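Local atomic coordinates of sgbp-b (Bacteroides uniformis, PDB entry 7K44), a protein that probably binds xyloglucan at the bacterial cell surface, as a surface glycan-binding protein encoded in a xyloglucan utilization locus. Residues A[48-53]-A[91-96]; A[57-62]-A[81-86]; A[224-229]-A[245-250]. All blocks are in the same frame, centred on the assembly; numbering follows the deposited sequence.

How the interactions relate
Interactions 1 and 2 belong to one small beta sandwich near the N-terminus, with centres 10 Å apart. Strand 91-95 pairs with strand 48-54 in interaction 1 and, on its other edge, with the short strand 84-85 that supplies part of interaction 2; a probable hydrogen bond from Ser93 N to Thr84 O (2.8 Å) joins them. Interaction 1 pairs strands within a sheet, whereas interaction 2 bridges the two sheets. Interaction 3 lies at the opposite end of the elongated chain, in the xyloglucan binding domain, its centre 56 Å from that of interaction 1 and 64 Å from that of interaction 2. There the Tyr245 side chain is about 8 Å from the bound calcium.

Interaction 1. Residues A[48-53]-A[91-96]; sequences PLRIVG and EISFNA
Leu49, Ile51 and Phe94 form the apolar centre of this antiparallel pairing. The Leu49 CB sits 4.0 Å above one face of the Phe94 ring, offset toward its rim, while Ile51 CD1 meets the ring edge at CE1 (3.8 Å). Phe94 holds CG between its backbone N and carbonyl carbon (chi1 64°), which swings the ring across toward strand 48-53. Farther along, Leu49 CD1 reaches Ala96 CB at 3.7 Å. Beneath these side chains the backbones are joined by hydrogen bonds: Leu49 N gives a nearly straight bond to Phe94 O (2.8 Å, 174° at the hydrogen), Phe94 N returns one to Leu49 O, and Ile51 and Ile92 exchange a second such pair.

On the other face, Arg50 bends at chi3, bringing NH1 to Glu91 OE1 in a 3.3 Å salt bridge, with the guanidinium and carboxylate planes 35° apart. One water links Arg50 NE to Ser93 OG; another receives a weak bond from Arg50 NH1 and donates to Glu91 OE2 at 2.6 Å.

The two strands are central in a four-stranded sheet, between 33-39 and 84-85. Their apolar face packs on Leu106 and Val108 of strand 103-110, across the sandwich.

Interaction 2. Residues A[57-62]-A[81-86]; sequences YEIQRV and TDYTVN
Ile59 opens the contact, sending its two branches to different partners. Its CG2 lies 3.3 Å from Tyr83 OH and 3.8 Å from Tyr83 CZ, as the two side chains run alongside one another with opposite headings. The other branch ends in CD1, which meets Val85 CG2 tip to tip at 3.6 Å. This division follows from chi1 of -63°, with CG1 beside the backbone N and CG2 beside the carbonyl carbon.

Gln60 contributes through its backbone: a water donates to Gln60 O (3.3 Å) and also hydrogen-bonds Tyr83 OH (3.1 Å), spanning a gap of 4.5 Å between Gln60 O and Tyr83 OH, too long for a direct hydrogen bond. A classic beta bulge sets Gln60 and Arg61 together opposite Glu109 of strand 103-110.

Val62 then points inward again, and its CG2 stands over the centre of the Tyr83 ring, 4.0 Å from the centroid and 13° off the normal, a CH-pi contact. The opposing ring comes from the segment leading into strand 84-85, where Tyr83 also packs on Ile92 and Phe94 of strand 91-95. Strands 59-65 and 84-85 lie in different sheets, so these side chains bridge the sandwich near its margin.

No direct hydrogen bond crosses between the segments. The geometry implies cohesion by methyl-to-ring and methyl-to-methyl packing, while the tyrosine hydroxyl meets its polar need at least partly through the water.

Interaction 3. Residues A[224-229]-A[245-250]; sequences GQAVPV and YSISGE
Val227 and Ser246 are joined by three hydrogen bonds in this antiparallel pair. Val227 O accepts from Ser246 N (2.8 Å, 171° at the hydrogen) and from Ser246 OG (2.9 Å), the two donors arriving from opposite faces of the carbonyl plane. The hydroxyl can do so because Ser246 holds OG between its backbone N and carbonyl carbon, chi1 71°. In return, Val227 N donates to Ser246 O at 3.2 Å, the donor tilted out of that carbonyl plane. One water donates to both Ser246 OG (2.7 Å) and Gln225 O, and hydrogen-bonds Ser248 OG as well. Gln225 O therefore has two donors, the water and Ser248 N (3.1 Å), the latter in the carbonyl plane.

Strand 226-230 pairs with 243-248, which in turn pairs with strand 371-384 in the antiparallel sheet of the xyloglucan binding domain. The N-to-C directions of segments 226-229 and 245-248 differ by 138°, so the antiparallel pair is strongly twisted. The chain turns a corner at Gly249, whose backbone angles would jam a side chain against the preceding carbonyl oxygen.

Ala226, Pro228, Tyr245 and Ile247 occupy the other face. Pro228 lies alongside Tyr245, its CB 3.9 Å from the ring centroid in a CH-pi contact, while Ala226 CB stands near the plane at the ring's edge. Tyr245 also stacks on Phe220, and Ile247 packs on Trp258 and Leu261 of strand 255-264.

Interaction 1. Residues A[48-53]-A[91-96]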
loop_
_atom_site.group_PDB
_atom_site.type_symbol
_atom_site.label_atom_id
_atom_site.label_comp_id
_atom_site.label_asym_id
_atom_site.label_seq_id
_atom_site.Cartn_x
_atom_site.Cartn_y
_atom_site.Cartn_z
ATOM N N PRO A 48 -13.938 -29.804 -7.751
ATOM C CA PRO A 48 -12.584 -30.048 -8.254
ATOM C C PRO A 48 -11.551 -29.246 -7.482
ATOM O O PRO A 48 -11.767 -28.079 -7.141
ATOM C CB PRO A 48 -12.657 -29.572 -9.714
ATOM C CG PRO A 48 -14.106 -29.492 -10.032
ATOM C CD PRO A 48 -14.801 -29.165 -8.755
ATOM N N LEU A 49 -10.418 -29.889 -7.205
ATOM C CA LEU A 49 -9.258 -29.222 -6.632
ATOM C C LEU A 49 -8.049 -29.521 -7.506
ATOM O O LEU A 49 -7.984 -30.566 -8.163
ATOM C CB LEU A 49 -8.948 -29.711 -5.197
ATOM C CG LEU A 49 -9.959 -29.423 -4.087
ATOM C CD1 LEU A 49 -10.922 -30.583 -3.930
ATOM C CD2 LEU A 49 -9.247 -29.168 -2.763
ATOM N N ARG A 50 -7.075 -28.610 -7.492
ATOM C CA ARG A 50 -5.798 -28.864 -8.144
ATOM C C ARG A 50 -4.671 -28.522 -7.182
ATOM O O ARG A 50 -4.538 -27.366 -6.769
ATOM C CB ARG A 50 -5.666 -28.056 -9.438
ATOM C CG ARG A 50 -4.498 -28.519 -10.301
ATOM C CD ARG A 50 -4.290 -27.606 -11.514
ATOM N NE ARG A 50 -5.389 -27.691 -12.471
ATOM C CZ ARG A 50 -5.428 -27.003 -13.610
ATOM N NH1 ARG A 50 -4.431 -26.187 -13.926
ATOM N NH2 ARG A 50 -6.463 -27.127 -14.427
ATOM N N ILE A 51 -3.856 -29.516 -6.848
ATOM C CA ILE A 51 -2.645 -29.273 -6.074
ATOM C C ILE A 51 -1.548 -28.796 -7.017
ATOM O O ILE A 51 -1.230 -29.471 -8.002
ATOM C CB ILE A 51 -2.207 -30.545 -5.338
ATOM C CG1 ILE A 51 -3.330 -31.063 -4.446
ATOM C CG2 ILE A 51 -0.939 -30.268 -4.531
ATOM C CD1 ILE A 51 -3.013 -32.430 -3.823
ATOM N N VAL A 52 -0.958 -27.646 -6.704
ATOM C CA VAL A 52 0.086 -27.031 -7.521
ATOM C C VAL A 52 1.384 -27.037 -6.728
ATOM O O VAL A 52 1.448 -26.487 -5.622
ATOM C CB VAL A 52 -0.296 -25.605 -7.936
ATOM C CG1 VAL A 52 0.836 -24.968 -8.731
ATOM C CG2 VAL A 52 -1.576 -25.634 -8.742
ATOM N N GLY A 53 2.420 -27.642 -7.293
ATOM C CA GLY A 53 3.692 -27.715 -6.605
ATOM C C GLY A 53 4.812 -28.174 -7.512
ATOM O O GLY A 53 5.122 -27.505 -8.504
ATOM N N GLU A 91 1.284 -30.692 -11.045
ATOM C CA GLU A 91 -0.113 -30.386 -10.767
ATOM C C GLU A 91 -0.896 -31.689 -10.665
ATOM O O GLU A 91 -0.769 -32.565 -11.525
ATOM C CB GLU A 91 -0.697 -29.460 -11.847
ATOM C CG GLU A 91 -0.043 -28.073 -11.881
ATOM C CD GLU A 91 -0.632 -27.127 -12.917
ATOM O OE1 GLU A 91 -1.483 -27.567 -13.719
ATOM O OE2 GLU A 91 -0.240 -25.936 -12.927
ATOM N N ILE A 92 -1.677 -31.836 -9.593
ATOM C CA ILE A 92 -2.497 -33.021 -9.355
ATOM C C ILE A 92 -3.954 -32.589 -9.278
ATOM O O ILE A 92 -4.301 -31.705 -8.485
ATOM C CB ILE A 92 -2.103 -33.727 -8.042
ATOM C CG1 ILE A 92 -0.633 -34.140 -8.051
ATOM C CG2 ILE A 92 -2.989 -34.940 -7.821
ATOM C CD1 ILE A 92 -0.123 -34.537 -6.666
ATOM N N SER A 93 -4.812 -33.222 -10.077
ATOM C CA SER A 93 -6.224 -32.866 -10.128
ATOM C C SER A 93 -7.077 -33.986 -9.551
ATOM O O SER A 93 -6.817 -35.165 -9.802
ATOM C CB SER A 93 -6.656 -32.570 -11.566
ATOM O OG SER A 93 -6.065 -31.356 -12.011
ATOM N N PHE A 94 -8.106 -33.613 -8.791
ATOM C CA PHE A 94 -9.066 -34.591 -8.287
ATOM C C PHE A 94 -10.327 -33.877 -7.824
ATOM O O PHE A 94 -10.322 -32.672 -7.579
ATOM C CB PHE A 94 -8.482 -35.427 -7.138
ATOM C CG PHE A 94 -8.143 -34.625 -5.910
ATOM C CD1 PHE A 94 -6.901 -34.026 -5.778
ATOM C CD2 PHE A 94 -9.073 -34.466 -4.893
ATOM C CE1 PHE A 94 -6.588 -33.280 -4.647
ATOM C CE2 PHE A 94 -8.770 -33.722 -3.758
ATOM C CZ PHE A 94 -7.521 -33.135 -3.630
ATOM N N ASN A 95 -11.398 -34.654 -7.660
ATOM C CA ASN A 95 -12.661 -34.146 -7.138
ATOM C C ASN A 95 -12.766 -34.484 -5.653
ATOM O O ASN A 95 -12.366 -35.573 -5.231
ATOM C CB ASN A 95 -13.838 -34.758 -7.901
ATOM C CG ASN A 95 -13.837 -34.360 -9.365
ATOM O OD1 ASN A 95 -13.330 -33.297 -9.723
ATOM N ND2 ASN A 95 -14.376 -35.221 -10.214
ATOM N N ALA A 96 -13.288 -33.541 -4.868
ATOM C CA ALA A 96 -13.285 -33.700 -3.418
ATOM C C ALA A 96 -14.065 -34.948 -3.025
ATOM O O ALA A 96 -15.210 -35.121 -3.467
ATOM C CB ALA A 96 -13.928 -32.488 -2.754
HETATM O O HOH W 1 -7.772 -29.235 -12.939
HETATM O O HOH W 2 -2.272 -24.259 -12.669
#

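Interaction 2. Residues A[57-62]-A[81-86]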
loop_
_atom_site.group_PDB
_atom_site.type_symbol
_atom_site.label_atom_id
_atom_site.label_comp_id
_atom_site.label_asym_id
_atom_site.label_seq_id
_atom_site.Cartn_x
_atom_site.Cartn_y
_atom_site.Cartn_z
ATOM N N TYR A 57 6.631 -37.146 -8.330
ATOM C CA TYR A 57 7.012 -38.439 -8.887
ATOM C C TYR A 57 6.678 -39.550 -7.910
ATOM O O TYR A 57 6.827 -39.387 -6.695
ATOM C CB TYR A 57 8.515 -38.476 -9.161
ATOM C CG TYR A 57 8.952 -37.391 -10.086
ATOM C CD1 TYR A 57 8.693 -37.481 -11.444
ATOM C CD2 TYR A 57 9.592 -36.257 -9.608
ATOM C CE1 TYR A 57 9.075 -36.484 -12.302
ATOM C CE2 TYR A 57 9.977 -35.249 -10.462
ATOM C CZ TYR A 57 9.712 -35.370 -11.808
ATOM O OH TYR A 57 10.091 -34.371 -12.668
ATOM N N GLU A 58 6.242 -40.683 -8.451
ATOM C CA GLU A 58 5.987 -41.886 -7.662
ATOM C C GLU A 58 5.030 -41.598 -6.507
ATOM O O GLU A 58 5.260 -41.991 -5.361
ATOM C CB GLU A 58 7.289 -42.523 -7.174
ATOM N N ILE A 59 3.954 -40.871 -6.822
ATOM C CA ILE A 59 2.895 -40.649 -5.847
ATOM C C ILE A 59 2.388 -41.990 -5.357
ATOM O O ILE A 59 2.031 -42.872 -6.150
ATOM C CB ILE A 59 1.739 -39.854 -6.468
ATOM C CG1 ILE A 59 2.193 -38.467 -6.904
ATOM C CG2 ILE A 59 0.567 -39.767 -5.482
ATOM C CD1 ILE A 59 1.137 -37.740 -7.702
ATOM N N GLN A 60 2.345 -42.154 -4.045
ATOM C CA GLN A 60 1.779 -43.358 -3.459
ATOM C C GLN A 60 0.407 -43.138 -2.852
ATOM O O GLN A 60 -0.464 -44.002 -2.980
ATOM C CB GLN A 60 2.754 -43.956 -2.440
ATOM C CG GLN A 60 4.094 -44.279 -3.094
ATOM C CD GLN A 60 5.213 -44.506 -2.110
ATOM O OE1 GLN A 60 5.143 -44.083 -0.955
ATOM N NE2 GLN A 60 6.266 -45.176 -2.565
ATOM N N ARG A 61 0.173 -41.981 -2.240
ATOM C CA ARG A 61 -1.137 -41.673 -1.692
ATOM C C ARG A 61 -1.377 -40.176 -1.762
ATOM O O ARG A 61 -0.437 -39.379 -1.730
ATOM C CB ARG A 61 -1.246 -42.111 -0.229
ATOM C CG ARG A 61 -1.808 -43.485 -0.060
ATOM C CD ARG A 61 -1.879 -43.902 1.397
ATOM N NE ARG A 61 -1.478 -45.298 1.547
ATOM C CZ ARG A 61 -2.125 -46.325 1.000
ATOM N NH1 ARG A 61 -3.225 -46.124 0.273
ATOM N NH2 ARG A 61 -1.677 -47.561 1.184
ATOM N N VAL A 62 -2.651 -39.812 -1.865
ATOM C CA VAL A 62 -3.114 -38.445 -1.672
ATOM C C VAL A 62 -4.247 -38.516 -0.663
ATOM O O VAL A 62 -5.166 -39.327 -0.819
ATOM C CB VAL A 62 -3.602 -37.823 -2.996
ATOM C CG1 VAL A 62 -4.137 -36.409 -2.762
ATOM C CG2 VAL A 62 -2.473 -37.806 -4.009
ATOM N N THR A 81 -8.645 -41.453 -3.892
ATOM C CA THR A 81 -8.196 -42.602 -4.670
ATOM C C THR A 81 -8.153 -42.341 -6.168
ATOM O O THR A 81 -7.444 -43.057 -6.889
ATOM C CB THR A 81 -9.088 -43.815 -4.391
ATOM O OG1 THR A 81 -10.464 -43.409 -4.367
ATOM C CG2 THR A 81 -8.725 -44.427 -3.047
ATOM N N ASP A 82 -8.881 -41.337 -6.649
ATOM C CA ASP A 82 -9.003 -41.056 -8.076
ATOM C C ASP A 82 -8.434 -39.663 -8.317
ATOM O O ASP A 82 -9.050 -38.661 -7.932
ATOM C CB ASP A 82 -10.471 -41.139 -8.490
ATOM C CG ASP A 82 -10.684 -40.924 -9.983
ATOM O OD1 ASP A 82 -9.688 -40.772 -10.724
ATOM O OD2 ASP A 82 -11.858 -40.907 -10.413
ATOM N N TYR A 83 -7.260 -39.602 -8.942
ATOM C CA TYR A 83 -6.626 -38.327 -9.264
ATOM C C TYR A 83 -5.770 -38.497 -10.513
ATOM O O TYR A 83 -5.437 -39.616 -10.916
ATOM C CB TYR A 83 -5.761 -37.834 -8.094
ATOM C CG TYR A 83 -4.720 -38.844 -7.665
ATOM C CD1 TYR A 83 -3.480 -38.906 -8.289
ATOM C CD2 TYR A 83 -4.982 -39.741 -6.638
ATOM C CE1 TYR A 83 -2.535 -39.836 -7.906
ATOM C CE2 TYR A 83 -4.041 -40.677 -6.249
ATOM C CZ TYR A 83 -2.821 -40.714 -6.885
ATOM O OH TYR A 83 -1.884 -41.643 -6.501
ATOM N N THR A 84 -5.398 -37.368 -11.118
ATOM C CA THR A 84 -4.517 -37.374 -12.275
ATOM C C THR A 84 -3.372 -36.392 -12.066
ATOM O O THR A 84 -3.512 -35.389 -11.359
ATOM C CB THR A 84 -5.282 -37.031 -13.564
ATOM O OG1 THR A 84 -5.959 -35.781 -13.409
ATOM C CG2 THR A 84 -6.308 -38.106 -13.877
ATOM N N VAL A 85 -2.234 -36.684 -12.699
ATOM C CA VAL A 85 -1.044 -35.842 -12.636
ATOM C C VAL A 85 -0.730 -35.348 -14.041
ATOM O O VAL A 85 -0.901 -36.090 -15.017
ATOM C CB VAL A 85 0.155 -36.621 -12.060
ATOM C CG1 VAL A 85 1.208 -35.659 -11.541
ATOM C CG2 VAL A 85 -0.312 -37.575 -10.979
ATOM N N ASN A 86 -0.271 -34.095 -14.144
ATOM C CA ASN A 86 0.040 -33.526 -15.450
ATOM C C ASN A 86 1.406 -34.013 -15.947
ATOM O O ASN A 86 2.127 -34.747 -15.265
ATOM C CB ASN A 86 -0.088 -32.000 -15.424
ATOM C CG ASN A 86 1.009 -31.329 -14.617
ATOM O OD1 ASN A 86 1.729 -31.982 -13.863
ATOM N ND2 ASN A 86 1.131 -30.013 -14.759
HETATM O O HOH W 3 -3.198 -43.799 -4.734
#

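Interaction 3. Residues A[224-229]-A[245-250]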
loop_
_atom_site.group_PDB
_atom_site.type_symbol
_atom_site.label_atom_id
_atom_site.label_comp_id
_atom_site.label_asym_id
_atom_site.label_seq_id
_atom_site.Cartn_x
_atom_site.Cartn_y
_atom_site.Cartn_z
ATOM N N GLY A 224 12.842 28.832 -4.514
ATOM C CA GLY A 224 13.794 28.527 -5.565
ATOM C C GLY A 224 13.547 27.153 -6.159
ATOM O O GLY A 224 13.145 26.212 -5.469
ATOM N N GLN A 225 13.786 27.043 -7.467
ATOM C CA GLN A 225 13.686 25.791 -8.213
ATOM C C GLN A 225 12.261 25.245 -8.308
ATOM O O GLN A 225 12.083 24.072 -8.663
ATOM C CB GLN A 225 14.630 24.705 -7.678
ATOM C CG GLN A 225 16.039 25.185 -7.363
ATOM C CD GLN A 225 16.784 25.640 -8.594
ATOM O OE1 GLN A 225 16.689 25.028 -9.664
ATOM N NE2 GLN A 225 17.525 26.723 -8.456
ATOM N N ALA A 226 11.246 26.064 -8.027
ATOM C CA ALA A 226 9.866 25.611 -7.862
ATOM C C ALA A 226 8.980 26.099 -8.999
ATOM O O ALA A 226 8.936 27.302 -9.286
ATOM C CB ALA A 226 9.287 26.106 -6.537
ATOM N N VAL A 227 8.240 25.177 -9.611
ATOM C CA VAL A 227 7.343 25.486 -10.726
ATOM C C VAL A 227 6.085 24.629 -10.608
ATOM O O VAL A 227 6.188 23.432 -10.299
ATOM C CB VAL A 227 8.027 25.253 -12.086
ATOM C CG1 VAL A 227 7.107 25.653 -13.237
ATOM C CG2 VAL A 227 9.345 26.018 -12.191
ATOM N N PRO A 228 4.895 25.178 -10.846
ATOM C CA PRO A 228 3.682 24.351 -10.853
ATOM C C PRO A 228 3.598 23.506 -12.106
ATOM O O PRO A 228 4.053 23.903 -13.186
ATOM C CB PRO A 228 2.552 25.383 -10.838
ATOM C CG PRO A 228 3.168 26.583 -11.532
ATOM C CD PRO A 228 4.596 26.607 -11.061
ATOM N N VAL A 229 2.981 22.338 -11.952
ATOM C CA VAL A 229 2.823 21.359 -13.019
ATOM C C VAL A 229 1.414 20.789 -12.919
ATOM O O VAL A 229 0.965 20.423 -11.828
ATOM C CB VAL A 229 3.873 20.241 -12.855
ATOM C CG1 VAL A 229 3.576 19.041 -13.761
ATOM C CG2 VAL A 229 5.277 20.787 -13.137
ATOM N N TYR A 245 3.313 20.962 -7.337
ATOM C CA TYR A 245 4.525 21.766 -7.454
ATOM C C TYR A 245 5.751 20.881 -7.589
ATOM O O TYR A 245 5.870 19.845 -6.924
ATOM C CB TYR A 245 4.712 22.808 -6.324
ATOM C CG TYR A 245 4.145 24.155 -6.708
ATOM C CD1 TYR A 245 2.773 24.352 -6.756
ATOM C CD2 TYR A 245 4.977 25.208 -7.080
ATOM C CE1 TYR A 245 2.227 25.571 -7.123
ATOM C CE2 TYR A 245 4.437 26.451 -7.455
ATOM C CZ TYR A 245 3.065 26.617 -7.478
ATOM O OH TYR A 245 2.487 27.810 -7.862
ATOM N N SER A 246 6.632 21.267 -8.501
ATOM C CA SER A 246 7.892 20.585 -8.731
ATOM C C SER A 246 9.053 21.331 -8.096
ATOM O O SER A 246 9.057 22.565 -8.012
ATOM C CB SER A 246 8.149 20.418 -10.232
ATOM O OG SER A 246 8.453 21.655 -10.847
ATOM N N ILE A 247 10.036 20.562 -7.633
ATOM C CA ILE A 247 11.378 21.045 -7.318
ATOM C C ILE A 247 12.318 20.342 -8.288
ATOM O O ILE A 247 12.356 19.107 -8.330
ATOM C CB ILE A 247 11.766 20.700 -5.871
ATOM C CG1 ILE A 247 10.949 21.538 -4.889
ATOM C CG2 ILE A 247 13.258 20.890 -5.647
ATOM C CD1 ILE A 247 11.370 22.984 -4.824
ATOM N N SER A 248 13.065 21.111 -9.082
ATOM C CA SER A 248 13.859 20.464 -10.121
ATOM C C SER A 248 15.052 21.332 -10.487
ATOM O O SER A 248 15.039 22.551 -10.299
ATOM C CB SER A 248 13.026 20.152 -11.369
ATOM O OG SER A 248 12.728 21.337 -12.082
ATOM N N GLY A 249 16.080 20.681 -11.030
ATOM C CA GLY A 249 17.248 21.357 -11.550
ATOM C C GLY A 249 18.511 20.636 -11.142
ATOM O O GLY A 249 18.478 19.512 -10.647
ATOM N N GLU A 250 19.648 21.296 -11.342
ATOM C CA GLU A 250 20.942 20.724 -11.002
ATOM C C GLU A 250 21.360 21.227 -9.627
ATOM O O GLU A 250 21.423 22.439 -9.395
ATOM C CB GLU A 250 21.999 21.070 -12.052
ATOM C CG GLU A 250 23.314 20.342 -11.848
ATOM C CD GLU A 250 24.318 20.648 -12.941
ATOM O OE1 GLU A 250 24.006 20.390 -14.122
ATOM O OE2 GLU A 250 25.413 21.159 -12.620
HETATM O O HOH W 4 10.871 22.833 -10.863
#